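Local atomic coordinates of Rab3 interacting molecule variant 2 (Drosophila melanogaster, PDB entry 4TS6), a protein that probably acts as a presynaptic active-zone scaffold linking Rab3-bearing synaptic vesicles to the release machinery, and is represented here by its C2A domain. Residues 16-21 with 84-89; 97-102 with 107-112; 118-121 with 126-129. One frame throughout, in Å; residues are numbered along the deposited sequence. Where two conformers were deposited one is given.

Contact 1. Residues 16-21 with 84-89; sequences LGYDQN and LRRCDL
Asp88 OD2 is gripped by two nitrogens of Arg85, the residue whose CA lies 3.2 Å from Tyr18 OH: the backbone N of Arg85 reaches OD2 at 2.8 Å and its NE at 3.2 Å, both from one face of the carboxylate. Arg85 NH2 takes the other oxygen, Asp88 OD1, at 3.0 Å, so the guanidinium holds the acid side-on in a salt bridge. The loop folded up in this way presents its opening residues to Tyr18 at the end of strand 11-19. The ring is carried across by a first torsion that sets CG opposite the backbone N (chi1 174°), and its hydroxyl comes to Leu84 O, which lies at the ring edge and in the ring plane. That hydrogen bond, Tyr18 OH to Leu84 O, is modelled very short at 2.4 Å, so its exact length is doubtful. Arg86 covers one face, its CA 3.9 Å above the plane and toward the rim, with its CB near Tyr18 CE2. The guanidinium of Arg86 turns to His120 and Asn90 instead. Leu89 CD1 adds an apolar touch at 4.2 Å from Tyr18 CD1. In this C2 beta-sandwich the loop carries the chain from strand 74-81 of one sheet to strand 93-100 of the other. The chemistry implies a division of labour: ionic and backbone bonds within residues 85-88 shape the turn, while between these two segments the phenol of Tyr18 makes the link to the end of strand 11-19, with one polar contact whose modelled length is doubtful and a modest apolar surface.

Contact 2. Residues 97-102 with 107-112; sequences TLWDYV and NDFIGE
Asn107 reaches back across the hairpin to Val102, its OD1 accepting from Val102 N at 2.8 Å. The N-H points almost straight at the oxygen (166°) but comes from above the amide plane. Asn107 ND2 is bonded to Tyr47 OH, which fixes the amide's rotation. With an alanine here, Val102 N would probably lose its acceptor and Tyr47 OH its amide partner, leaving the loop between the strands freer to move. Asp108 follows as the hydrogen-bonded pair of Asp100: Asp100 N to Asp108 O is 2.7 Å, with a second, longer backbone bond returning. Next comes Phe109, swung by chi1 173° alongside Trp99. Its ring edge meets the face of the indole in a T-shaped (edge-to-face) pair, planes at 76° and centroids of the six-membered rings 5.7 Å apart. One Phe109 face is covered by Gly111 N, 3.6 Å above the ring centre. Ile110 and Gly111 both stand opposite Leu98, a classic beta bulge in the antiparallel hairpin: Ile110 N gives Leu98 O a bond of 2.8 Å, Gly111 N only a weak one to that oxygen, and Gly111 O accepts from Leu98 N. Ile110 also sets its CB 3.8 Å from Leu98 CB. Past the bulge, Glu112 pairs with Thr97 without hydrogen bonds between them. The Asp100 and Asp108 carboxylates approach to 4.8 Å at their OD2 atoms; the water donating to both, and the salt bridge of Asp100 OD2 to Arg38 NE, would ease the repulsion and probably favour the ionised form of Asp100.

Contact 3. Residues 118-121 with 126-129; sequences AHHI and AEWY
This is a small polar contact at the surface, made by side chains alone, between the loop that leaves strand 108-116 and the strand it leads into, 123-130. The backbones stay well apart, the nearest CA atoms, those of His120 and Glu127, being 11.4 Å from each other. His120 bridges much of that gap with its CG anti to the backbone N (chi1 -154°), while Tyr129 and Glu127 come from the opposite direction. The imidazole gives its NE2 proton to Tyr129 OH at 2.9 Å, and the hydroxyl sits only 7° out of the imidazole plane, at the ring edge. In this C2 beta-sandwich the two strands belong to different sheets, and the loop carrying His120 crosses from one to the other; Ile115 of strand 108-116 touches both His120 and Tyr129. The carboxylate of Glu127 approaches the imidazole obliquely, its OE1 3.6 Å from His120 NE2, and a carboxylate so near would tend to favour a proton on the ring. Yet His120 ND1 accepts from Leu122 N and so carries no proton, consistent with a neutral imidazole protonated at NE2, held by one bond on each nitrogen.

How the contacts relate
Contacts 1 and 3 are neighbours, their centres 14 Å apart. Strands 11-19 and 123-130 lie side by side in one sheet, and the hydrogen bond from Arg86 NH1 to His120 O, 3.0 Å, ties the two loops that accompany them; Leu16 CD1 packs 4.2 Å from His120 NE2. Contact 2 belongs to the other sheet. It lies on the far side of the domain centre, 28 Å from contact 1 and 22 Å from contact 3, centre to centre, and touches neither; nearest atoms are about 11 Å and 6 Å away. Strand 108-116 nevertheless runs from contact 2 toward the loop of contact 3. A glycerol, probably from crystallisation, lies about 3 Å from the Asn107 side chain.

Contact 1. Residues 16-21 with 84-89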
ATOM      1  N   LEU A  16      -0.917 -10.343  -0.610  1.00 26.82           N
ATOM      2  CA  LEU A  16       0.196 -10.554   0.308  1.00 27.14           C
ATOM      3  C   LEU A  16       0.568 -12.021   0.301  1.00 34.13           C
ATOM      4  O   LEU A  16      -0.289 -12.871   0.534  1.00 35.73           O
ATOM      5  CB  LEU A  16      -0.188 -10.144   1.734  1.00 32.06           C
ATOM      6  CG  LEU A  16      -0.549  -8.682   1.984  1.00 35.07           C
ATOM      7  CD1 LEU A  16      -0.670  -8.450   3.472  1.00 38.81           C
ATOM      8  CD2 LEU A  16       0.495  -7.759   1.381  1.00 34.13           C
ATOM      9  N   GLY A  17       1.834 -12.319   0.010  1.00 30.57           N
ATOM     10  CA  GLY A  17       2.324 -13.689   0.040  1.00 25.09           C
ATOM     11  C   GLY A  17       3.548 -13.785   0.923  1.00 31.04           C
ATOM     12  O   GLY A  17       4.257 -12.796   1.122  1.00 30.98           O
ATOM     13  N   TYR A  18       3.797 -14.959   1.485  1.00 32.57           N
ATOM     14  CA  TYR A  18       5.061 -15.173   2.170  1.00 31.95           C
ATOM     15  C   TYR A  18       5.716 -16.430   1.637  1.00 33.21           C
ATOM     16  O   TYR A  18       5.100 -17.487   1.632  1.00 33.23           O
ATOM     17  CB  TYR A  18       4.893 -15.279   3.696  1.00 31.43           C
ATOM     18  CG  TYR A  18       6.210 -15.646   4.338  1.00 32.02           C
ATOM     19  CD1 TYR A  18       7.208 -14.695   4.510  1.00 26.65           C
ATOM     20  CD2 TYR A  18       6.475 -16.948   4.727  1.00 34.33           C
ATOM     21  CE1 TYR A  18       8.428 -15.034   5.065  1.00 32.28           C
ATOM     22  CE2 TYR A  18       7.688 -17.293   5.279  1.00 31.24           C
ATOM     23  CZ  TYR A  18       8.662 -16.333   5.442  1.00 27.58           C
ATOM     24  OH  TYR A  18       9.878 -16.680   5.994  1.00 29.36           O
ATOM     25  N   ASP A  19       6.963 -16.319   1.191  1.00 34.87           N
ATOM     26  CA  ASP A  19       7.679 -17.480   0.670  1.00 35.21           C
ATOM     27  C   ASP A  19       8.786 -17.947   1.620  1.00 31.93           C
ATOM     28  O   ASP A  19       9.831 -17.297   1.738  1.00 29.28           O
ATOM     29  CB  ASP A  19       8.259 -17.152  -0.710  1.00 39.23           C
ATOM     30  CG  ASP A  19       9.019 -18.313  -1.323  1.00 42.95           C
ATOM     31  OD1 ASP A  19       8.943 -19.446  -0.795  1.00 47.48           O
ATOM     32  OD2 ASP A  19       9.696 -18.089  -2.347  1.00 50.93           O
ATOM     33  N   GLN A  20       8.569 -19.087   2.272  1.00 36.09           N
ATOM     34  CA  GLN A  20       9.531 -19.596   3.243  1.00 40.55           C
ATOM     35  C   GLN A  20      10.840 -20.021   2.598  1.00 43.27           C
ATOM     36  O   GLN A  20      11.863 -20.125   3.281  1.00 41.85           O
ATOM     37  CB  GLN A  20       8.946 -20.768   4.028  1.00 42.92           C
ATOM     38  CG  GLN A  20       8.583 -21.960   3.168  1.00 53.57           C
ATOM     39  CD  GLN A  20       8.008 -23.102   3.983  1.00 68.98           C
ATOM     40  OE1 GLN A  20       7.816 -22.976   5.193  1.00 73.71           O
ATOM     41  NE2 GLN A  20       7.732 -24.225   3.326  1.00 75.08           N
ATOM     42  N   ASN A  21      10.818 -20.271   1.291  1.00 34.74           N
ATOM     43  CA  ASN A  21      12.017 -20.754   0.616  1.00 42.35           C
ATOM     44  C   ASN A  21      13.021 -19.654   0.341  1.00 33.26           C
ATOM     45  O   ASN A  21      14.186 -19.932   0.094  1.00 37.55           O
ATOM     46  CB  ASN A  21      11.666 -21.476  -0.684  1.00 50.35           C
ATOM     47  CG  ASN A  21      10.873 -22.741  -0.447  1.00 58.88           C
ATOM     48  OD1 ASN A  21      11.127 -23.478   0.507  1.00 60.51           O
ATOM     49  ND2 ASN A  21       9.901 -23.002  -1.315  1.00 62.13           N
ATOM     50  N   LEU A  84      13.222 -12.493   6.353  1.00 24.95           N
ATOM     51  CA  LEU A  84      12.126 -12.657   7.315  1.00 24.12           C
ATOM     52  C   LEU A  84      11.645 -14.104   7.443  1.00 27.59           C
ATOM     53  O   LEU A  84      11.259 -14.712   6.446  1.00 28.15           O
ATOM     54  CB  LEU A  84      10.941 -11.779   6.880  1.00 24.20           C
ATOM     55  CG  LEU A  84      11.210 -10.274   6.925  1.00 27.20           C
ATOM     56  CD1 LEU A  84      10.164  -9.484   6.149  1.00 28.05           C
ATOM     57  CD2 LEU A  84      11.276  -9.800   8.371  1.00 30.57           C
ATOM     58  N   ARG A  85      11.657 -14.661   8.655  1.00 28.00           N
ATOM     59  CA  ARG A  85      10.941 -15.914   8.893  1.00 28.39           C
ATOM     60  C   ARG A  85       9.484 -15.539   9.056  1.00 31.24           C
ATOM     61  O   ARG A  85       9.176 -14.400   9.391  1.00 30.47           O
ATOM     62  CB  ARG A  85      11.412 -16.616  10.176  1.00 26.94           C
ATOM     63  CG  ARG A  85      12.882 -17.023  10.185  1.00 27.92           C
ATOM     64  CD  ARG A  85      13.305 -17.505  11.565  1.00 29.61           C
ATOM     65  NE  ARG A  85      13.090 -16.467  12.572  1.00 29.81           N
ATOM     66  CZ  ARG A  85      13.285 -16.632  13.877  1.00 30.67           C
ATOM     67  NH1 ARG A  85      13.709 -17.796  14.346  1.00 32.62           N
ATOM     68  NH2 ARG A  85      13.045 -15.623  14.708  1.00 33.70           N
ATOM     69  N   ARG A  86       8.580 -16.481   8.829  1.00 29.57           N
ATOM     70  CA  ARG A  86       7.170 -16.198   9.053  1.00 33.12           C
ATOM     71  C   ARG A  86       6.956 -15.605  10.459  1.00 31.35           C
ATOM     72  O   ARG A  86       6.256 -14.612  10.617  1.00 33.76           O
ATOM     73  CB  ARG A  86       6.326 -17.471   8.854  1.00 40.05           C
ATOM     74  CG  ARG A  86       4.814 -17.256   9.021  1.00 46.08           C
ATOM     75  CD  ARG A  86       4.355 -15.999   8.290  1.00 55.66           C
ATOM     76  NE  ARG A  86       2.939 -15.689   8.493  1.00 65.46           N
ATOM     77  CZ  ARG A  86       2.456 -15.053   9.558  1.00 64.39           C
ATOM     78  NH1 ARG A  86       1.156 -14.808   9.652  1.00 60.17           N
ATOM     79  NH2 ARG A  86       3.269 -14.666  10.534  1.00 67.74           N
ATOM     80  N   CYS A  87       7.589 -16.187  11.474  1.00 30.93           N
ATOM     81  CA  CYS A  87       7.330 -15.744  12.842  1.00 39.28           C
ATOM     82  C   CYS A  87       7.847 -14.329  13.102  1.00 30.69           C
ATOM     83  O   CYS A  87       7.359 -13.648  14.003  1.00 36.95           O
ATOM     84  CB  CYS A  87       7.893 -16.739  13.859  1.00 40.47           C
ATOM     85  SG  CYS A  87       9.669 -16.934  13.761  1.00 39.36           S
ATOM     86  N   ASP A  88       8.808 -13.880  12.292  1.00 25.69           N
ATOM     87  CA  ASP A  88       9.336 -12.524  12.407  1.00 29.92           C
ATOM     88  C   ASP A  88       8.295 -11.475  12.039  1.00 30.73           C
ATOM     89  O   ASP A  88       8.468 -10.289  12.322  1.00 30.03           O
ATOM     90  CB  ASP A  88      10.576 -12.350  11.522  1.00 24.61           C
ATOM     91  CG  ASP A  88      11.750 -13.136  12.018  1.00 28.59           C
ATOM     92  OD1 ASP A  88      11.921 -13.246  13.253  1.00 35.20           O
ATOM     93  OD2 ASP A  88      12.506 -13.669  11.177  1.00 29.14           O
ATOM     94  N   LEU A  89       7.213 -11.909  11.406  1.00 31.52           N
ATOM     95  CA  LEU A  89       6.172 -10.976  10.993  1.00 28.17           C
ATOM     96  C   LEU A  89       5.234 -10.684  12.158  1.00 29.44           C
ATOM     97  O   LEU A  89       4.462  -9.724  12.120  1.00 29.94           O
ATOM     98  CB  LEU A  89       5.376 -11.544   9.819  1.00 34.42           C
ATOM     99  CG  LEU A  89       6.170 -11.826   8.541  1.00 36.66           C
ATOM    100  CD1 LEU A  89       5.257 -12.368   7.461  1.00 35.08           C
ATOM    101  CD2 LEU A  89       6.869 -10.586   8.065  1.00 27.74           C
TER

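Contact 2. Residues 97-102 with 107-112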
ATOM      1  N   THR A  97       0.002   3.534   2.582  0.53 20.78           N
ATOM      2  CA  THR A  97      -0.650   4.831   2.611  0.53 20.20           C
ATOM      3  C   THR A  97      -0.786   5.375   1.199  0.53 20.81           C
ATOM      4  O   THR A  97       0.179   5.366   0.437  0.53 24.07           O
ATOM      5  CB  THR A  97       0.148   5.825   3.459  0.53 21.72           C
ATOM      6  OG1 THR A  97       0.390   5.266   4.759  0.53 23.18           O
ATOM      7  CG2 THR A  97      -0.611   7.112   3.605  0.53 20.25           C
ATOM      8  N   LEU A  98      -1.986   5.840   0.851  1.00 19.18           N
ATOM      9  CA  LEU A  98      -2.216   6.482  -0.444  1.00 24.13           C
ATOM     10  C   LEU A  98      -2.083   7.991  -0.319  1.00 20.33           C
ATOM     11  O   LEU A  98      -2.607   8.591   0.623  1.00 21.98           O
ATOM     12  CB  LEU A  98      -3.613   6.157  -0.990  1.00 25.19           C
ATOM     13  CG  LEU A  98      -3.696   5.030  -2.015  1.00 40.10           C
ATOM     14  CD1 LEU A  98      -3.045   3.804  -1.457  1.00 34.47           C
ATOM     15  CD2 LEU A  98      -5.136   4.721  -2.392  1.00 46.10           C
ATOM     16  N   TRP A  99      -1.441   8.586  -1.319  1.00 19.54           N
ATOM     17  CA  TRP A  99      -1.137  10.006  -1.351  1.00 20.15           C
ATOM     18  C   TRP A  99      -1.531  10.578  -2.695  1.00 25.24           C
ATOM     19  O   TRP A  99      -1.483   9.871  -3.699  1.00 22.40           O
ATOM     20  CB  TRP A  99       0.356  10.181  -1.173  1.00 17.60           C
ATOM     21  CG  TRP A  99       0.841   9.682   0.159  1.00 17.45           C
ATOM     22  CD1 TRP A  99       1.324   8.437   0.457  1.00 22.44           C
ATOM     23  CD2 TRP A  99       0.862  10.427   1.374  1.00 23.05           C
ATOM     24  NE1 TRP A  99       1.653   8.375   1.793  1.00 25.80           N
ATOM     25  CE2 TRP A  99       1.371   9.585   2.379  1.00 19.14           C
ATOM     26  CE3 TRP A  99       0.507  11.740   1.711  1.00 19.86           C
ATOM     27  CZ2 TRP A  99       1.537  10.010   3.702  1.00 27.84           C
ATOM     28  CZ3 TRP A  99       0.666  12.157   3.023  1.00 28.87           C
ATOM     29  CH2 TRP A  99       1.176  11.298   3.998  1.00 28.35           C
ATOM     30  N   ASP A 100      -1.906  11.854  -2.712  1.00 21.97           N
ATOM     31  CA  ASP A 100      -2.329  12.522  -3.938  1.00 21.30           C
ATOM     32  C   ASP A 100      -1.161  13.403  -4.310  1.00 30.16           C
ATOM     33  O   ASP A 100      -0.819  14.314  -3.568  1.00 22.65           O
ATOM     34  CB  ASP A 100      -3.580  13.354  -3.668  1.00 22.57           C
ATOM     35  CG  ASP A 100      -4.122  14.034  -4.913  1.00 25.38           C
ATOM     36  OD1 ASP A 100      -3.651  13.735  -6.035  1.00 30.18           O
ATOM     37  OD2 ASP A 100      -5.034  14.883  -4.778  1.00 28.67           O
ATOM     38  N   TYR A 101      -0.490  13.087  -5.409  1.00 23.11           N
ATOM     39  CA  TYR A 101       0.657  13.885  -5.823  1.00 26.42           C
ATOM     40  C   TYR A 101       0.235  15.285  -6.269  1.00 30.78           C
ATOM     41  O   TYR A 101      -0.552  15.451  -7.214  1.00 27.43           O
ATOM     42  CB  TYR A 101       1.440  13.170  -6.921  1.00 24.89           C
ATOM     43  CG  TYR A 101       2.489  14.023  -7.585  1.00 25.58           C
ATOM     44  CD1 TYR A 101       3.671  14.335  -6.933  1.00 35.61           C
ATOM     45  CD2 TYR A 101       2.307  14.496  -8.871  1.00 30.59           C
ATOM     46  CE1 TYR A 101       4.645  15.120  -7.548  1.00 39.36           C
ATOM     47  CE2 TYR A 101       3.268  15.273  -9.492  1.00 44.67           C
ATOM     48  CZ  TYR A 101       4.434  15.580  -8.824  1.00 41.19           C
ATOM     49  OH  TYR A 101       5.387  16.347  -9.446  1.00 40.45           O
ATOM     50  N   VAL A 102       0.751  16.286  -5.554  1.00 26.39           N
ATOM     51  CA  VAL A 102       0.502  17.688  -5.856  1.00 26.18           C
ATOM     52  C   VAL A 102       1.814  18.272  -6.367  1.00 31.80           C
ATOM     53  O   VAL A 102       2.818  18.239  -5.665  1.00 26.59           O
ATOM     54  CB  VAL A 102       0.023  18.450  -4.603  1.00 27.33           C
ATOM     55  CG1 VAL A 102      -0.170  19.928  -4.927  1.00 31.61           C
ATOM     56  CG2 VAL A 102      -1.289  17.814  -4.066  1.00 28.50           C
ATOM     57  N   ASN A 107       2.117  16.758  -0.768  1.00 24.36           N
ATOM     58  CA  ASN A 107       1.141  15.814  -1.285  1.00 23.69           C
ATOM     59  C   ASN A 107       0.107  15.504  -0.211  1.00 29.17           C
ATOM     60  O   ASN A 107       0.423  15.511   0.973  1.00 25.50           O
ATOM     61  CB  ASN A 107       1.882  14.557  -1.774  1.00 21.72           C
ATOM     62  CG  ASN A 107       2.864  14.884  -2.899  1.00 25.15           C
ATOM     63  OD1 ASN A 107       2.698  15.891  -3.582  1.00 26.58           O
ATOM     64  ND2 ASN A 107       3.880  14.055  -3.085  1.00 22.40           N
ATOM     65  N   ASP A 108      -1.130  15.240  -0.620  1.00 26.99           N
ATOM     66  CA  ASP A 108      -2.231  15.118   0.328  1.00 27.65           C
ATOM     67  C   ASP A 108      -2.486  13.662   0.654  1.00 28.28           C
ATOM     68  O   ASP A 108      -2.467  12.807  -0.237  1.00 21.56           O
ATOM     69  CB  ASP A 108      -3.508  15.744  -0.248  1.00 30.13           C
ATOM     70  CG  ASP A 108      -3.480  17.259  -0.229  1.00 40.10           C
ATOM     71  OD1 ASP A 108      -3.057  17.839   0.795  1.00 38.51           O
ATOM     72  OD2 ASP A 108      -3.897  17.873  -1.236  1.00 37.39           O
ATOM     73  N   PHE A 109      -2.708  13.394   1.938  1.00 24.66           N
ATOM     74  CA  PHE A 109      -3.033  12.062   2.423  1.00 23.31           C
ATOM     75  C   PHE A 109      -4.429  11.643   1.926  1.00 23.57           C
ATOM     76  O   PHE A 109      -5.399  12.389   2.066  1.00 24.13           O
ATOM     77  CB  PHE A 109      -2.959  12.061   3.958  1.00 27.23           C
ATOM     78  CG  PHE A 109      -3.446  10.776   4.607  1.00 23.66           C
ATOM     79  CD1 PHE A 109      -2.627   9.669   4.692  1.00 24.70           C
ATOM     80  CD2 PHE A 109      -4.713  10.704   5.154  1.00 33.18           C
ATOM     81  CE1 PHE A 109      -3.074   8.495   5.306  1.00 27.98           C
ATOM     82  CE2 PHE A 109      -5.161   9.538   5.751  1.00 33.15           C
ATOM     83  CZ  PHE A 109      -4.341   8.440   5.828  1.00 24.59           C
ATOM     84  N   ILE A 110      -4.537  10.463   1.330  1.00 22.17           N
ATOM     85  CA  ILE A 110      -5.838  10.006   0.845  1.00 21.58           C
ATOM     86  C   ILE A 110      -6.446   8.987   1.810  1.00 26.95           C
ATOM     87  O   ILE A 110      -7.645   8.995   2.060  1.00 36.75           O
ATOM     88  CB  ILE A 110      -5.731   9.324  -0.543  1.00 26.13           C
ATOM     89  CG1 ILE A 110      -5.259  10.300  -1.607  1.00 31.43           C
ATOM     90  CG2 ILE A 110      -7.097   8.757  -0.969  1.00 33.10           C
ATOM     91  CD1 ILE A 110      -5.083   9.637  -2.976  1.00 30.85           C
ATOM     92  N   GLY A 111      -5.613   8.100   2.337  1.00 21.31           N
ATOM     93  CA  GLY A 111      -6.098   7.024   3.191  1.00 21.52           C
ATOM     94  C   GLY A 111      -5.041   5.964   3.373  1.00 22.54           C
ATOM     95  O   GLY A 111      -4.016   5.966   2.686  1.00 21.99           O
ATOM     96  N   GLU A 112      -5.299   5.024   4.279  1.00 23.97           N
ATOM     97  CA  GLU A 112      -4.287   4.043   4.621  1.00 19.14           C
ATOM     98  C   GLU A 112      -4.950   2.701   4.868  1.00 23.82           C
ATOM     99  O   GLU A 112      -6.142   2.627   5.175  1.00 21.48           O
ATOM    100  CB  GLU A 112      -3.525   4.472   5.894  1.00 25.82           C
ATOM    101  CG  GLU A 112      -4.425   4.464   7.140  1.00 23.36           C
ATOM    102  CD  GLU A 112      -3.661   4.652   8.435  1.00 32.26           C
ATOM    103  OE1 GLU A 112      -4.236   4.359   9.513  1.00 32.62           O
ATOM    104  OE2 GLU A 112      -2.498   5.102   8.378  1.00 31.00           O
TER
HETATM  105  O   HOH W   1      -5.300  17.245  -3.484  1.00 46.93           O

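Contact 3. Residues 118-121 with 126-129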
ATOM      1  N   ALA A 118       0.514 -10.678  11.895  1.00 35.30           N
ATOM      2  CA  ALA A 118       0.459 -11.843  12.765  1.00 40.24           C
ATOM      3  C   ALA A 118      -0.827 -12.636  12.514  1.00 46.26           C
ATOM      4  O   ALA A 118      -0.850 -13.860  12.663  1.00 49.76           O
ATOM      5  CB  ALA A 118       0.555 -11.415  14.222  1.00 36.83           C
ATOM      6  N   HIS A 119      -1.880 -11.932  12.099  1.00 44.83           N
ATOM      7  CA  HIS A 119      -3.192 -12.545  11.905  1.00 54.06           C
ATOM      8  C   HIS A 119      -3.588 -12.715  10.433  1.00 57.65           C
ATOM      9  O   HIS A 119      -4.744 -13.028  10.130  1.00 53.67           O
ATOM     10  CB  HIS A 119      -4.256 -11.750  12.668  1.00 54.48           C
ATOM     11  CG  HIS A 119      -3.955 -11.602  14.128  1.00 58.00           C
ATOM     12  ND1 HIS A 119      -3.798 -12.685  14.969  1.00 61.50           N
ATOM     13  CD2 HIS A 119      -3.765 -10.502  14.894  1.00 59.26           C
ATOM     14  CE1 HIS A 119      -3.532 -12.258  16.191  1.00 64.09           C
ATOM     15  NE2 HIS A 119      -3.507 -10.936  16.173  1.00 68.12           N
ATOM     16  N   HIS A 120      -2.631 -12.525   9.522  1.00 43.94           N
ATOM     17  CA  HIS A 120      -2.894 -12.719   8.091  1.00 39.69           C
ATOM     18  C   HIS A 120      -2.402 -14.079   7.566  1.00 43.36           C
ATOM     19  O   HIS A 120      -1.393 -14.600   8.033  1.00 49.50           O
ATOM     20  CB  HIS A 120      -2.286 -11.577   7.270  1.00 37.81           C
ATOM     21  CG  HIS A 120      -2.989 -11.334   5.971  1.00 46.13           C
ATOM     22  ND1 HIS A 120      -2.864 -12.173   4.886  1.00 47.11           N
ATOM     23  CD2 HIS A 120      -3.832 -10.342   5.586  1.00 44.54           C
ATOM     24  CE1 HIS A 120      -3.593 -11.710   3.884  1.00 48.68           C
ATOM     25  NE2 HIS A 120      -4.191 -10.601   4.285  1.00 48.15           N
ATOM     26  N   ILE A 121      -3.121 -14.637   6.589  1.00 47.48           N
ATOM     27  CA  ILE A 121      -2.824 -15.963   6.037  1.00 47.00           C
ATOM     28  C   ILE A 121      -1.658 -15.927   5.047  1.00 50.17           C
ATOM     29  O   ILE A 121      -0.899 -16.889   4.942  1.00 60.27           O
ATOM     30  CB  ILE A 121      -4.079 -16.595   5.358  1.00 54.14           C
ATOM     31  CG1 ILE A 121      -3.796 -18.029   4.893  1.00 65.70           C
ATOM     32  CG2 ILE A 121      -4.575 -15.742   4.202  1.00 60.59           C
ATOM     33  CD1 ILE A 121      -4.910 -18.659   4.068  1.00 69.89           C
ATOM     34  N   ALA A 126      -5.748 -11.963  -3.886  1.00 32.69           N
ATOM     35  CA  ALA A 126      -6.123 -10.556  -3.977  1.00 40.32           C
ATOM     36  C   ALA A 126      -7.272 -10.289  -3.017  1.00 41.78           C
ATOM     37  O   ALA A 126      -8.239 -11.043  -2.985  1.00 33.17           O
ATOM     38  CB  ALA A 126      -6.520 -10.205  -5.382  1.00 44.77           C
ATOM     39  N   GLU A 127      -7.152  -9.242  -2.212  1.00 29.58           N
ATOM     40  CA  GLU A 127      -8.197  -8.888  -1.258  1.00 35.69           C
ATOM     41  C   GLU A 127      -8.439  -7.384  -1.302  1.00 33.32           C
ATOM     42  O   GLU A 127      -7.551  -6.638  -1.676  1.00 31.84           O
ATOM     43  CB  GLU A 127      -7.776  -9.287   0.154  1.00 42.41           C
ATOM     44  CG  GLU A 127      -7.619 -10.781   0.372  1.00 57.60           C
ATOM     45  CD  GLU A 127      -7.362 -11.121   1.832  1.00 79.00           C
ATOM     46  OE1 GLU A 127      -7.351 -10.183   2.663  1.00 75.85           O
ATOM     47  OE2 GLU A 127      -7.176 -12.321   2.145  1.00 90.88           O
ATOM     48  N   TRP A 128      -9.635  -6.945  -0.919  1.00 32.95           N
ATOM     49  CA  TRP A 128      -9.945  -5.523  -0.902  1.00 31.53           C
ATOM     50  C   TRP A 128     -10.007  -4.968   0.512  1.00 39.50           C
ATOM     51  O   TRP A 128     -10.616  -5.564   1.398  1.00 36.49           O
ATOM     52  CB  TRP A 128     -11.268  -5.260  -1.602  1.00 32.81           C
ATOM     53  CG  TRP A 128     -11.218  -5.471  -3.077  1.00 33.49           C
ATOM     54  CD1 TRP A 128     -11.479  -6.635  -3.754  1.00 35.42           C
ATOM     55  CD2 TRP A 128     -10.917  -4.486  -4.072  1.00 36.42           C
ATOM     56  NE1 TRP A 128     -11.342  -6.429  -5.108  1.00 35.79           N
ATOM     57  CE2 TRP A 128     -11.014  -5.115  -5.329  1.00 32.24           C
ATOM     58  CE3 TRP A 128     -10.573  -3.128  -4.019  1.00 39.24           C
ATOM     59  CZ2 TRP A 128     -10.765  -4.436  -6.523  1.00 36.52           C
ATOM     60  CZ3 TRP A 128     -10.337  -2.451  -5.209  1.00 34.52           C
ATOM     61  CH2 TRP A 128     -10.433  -3.105  -6.442  1.00 36.59           C
ATOM     62  N   TYR A 129      -9.378  -3.813   0.716  1.00 28.84           N
ATOM     63  CA  TYR A 129      -9.336  -3.196   2.032  1.00 28.56           C
ATOM     64  C   TYR A 129      -9.852  -1.771   1.978  1.00 34.54           C
ATOM     65  O   TYR A 129      -9.436  -0.977   1.124  1.00 26.26           O
ATOM     66  CB  TYR A 129      -7.900  -3.180   2.542  1.00 26.09           C
ATOM     67  CG  TYR A 129      -7.313  -4.557   2.721  1.00 31.66           C
ATOM     68  CD1 TYR A 129      -6.694  -5.210   1.669  1.00 34.15           C
ATOM     69  CD2 TYR A 129      -7.378  -5.199   3.944  1.00 42.66           C
ATOM     70  CE1 TYR A 129      -6.154  -6.478   1.834  1.00 33.49           C
ATOM     71  CE2 TYR A 129      -6.840  -6.455   4.119  1.00 46.75           C
ATOM     72  CZ  TYR A 129      -6.228  -7.088   3.064  1.00 38.39           C
ATOM     73  OH  TYR A 129      -5.696  -8.340   3.250  1.00 46.04           O
TER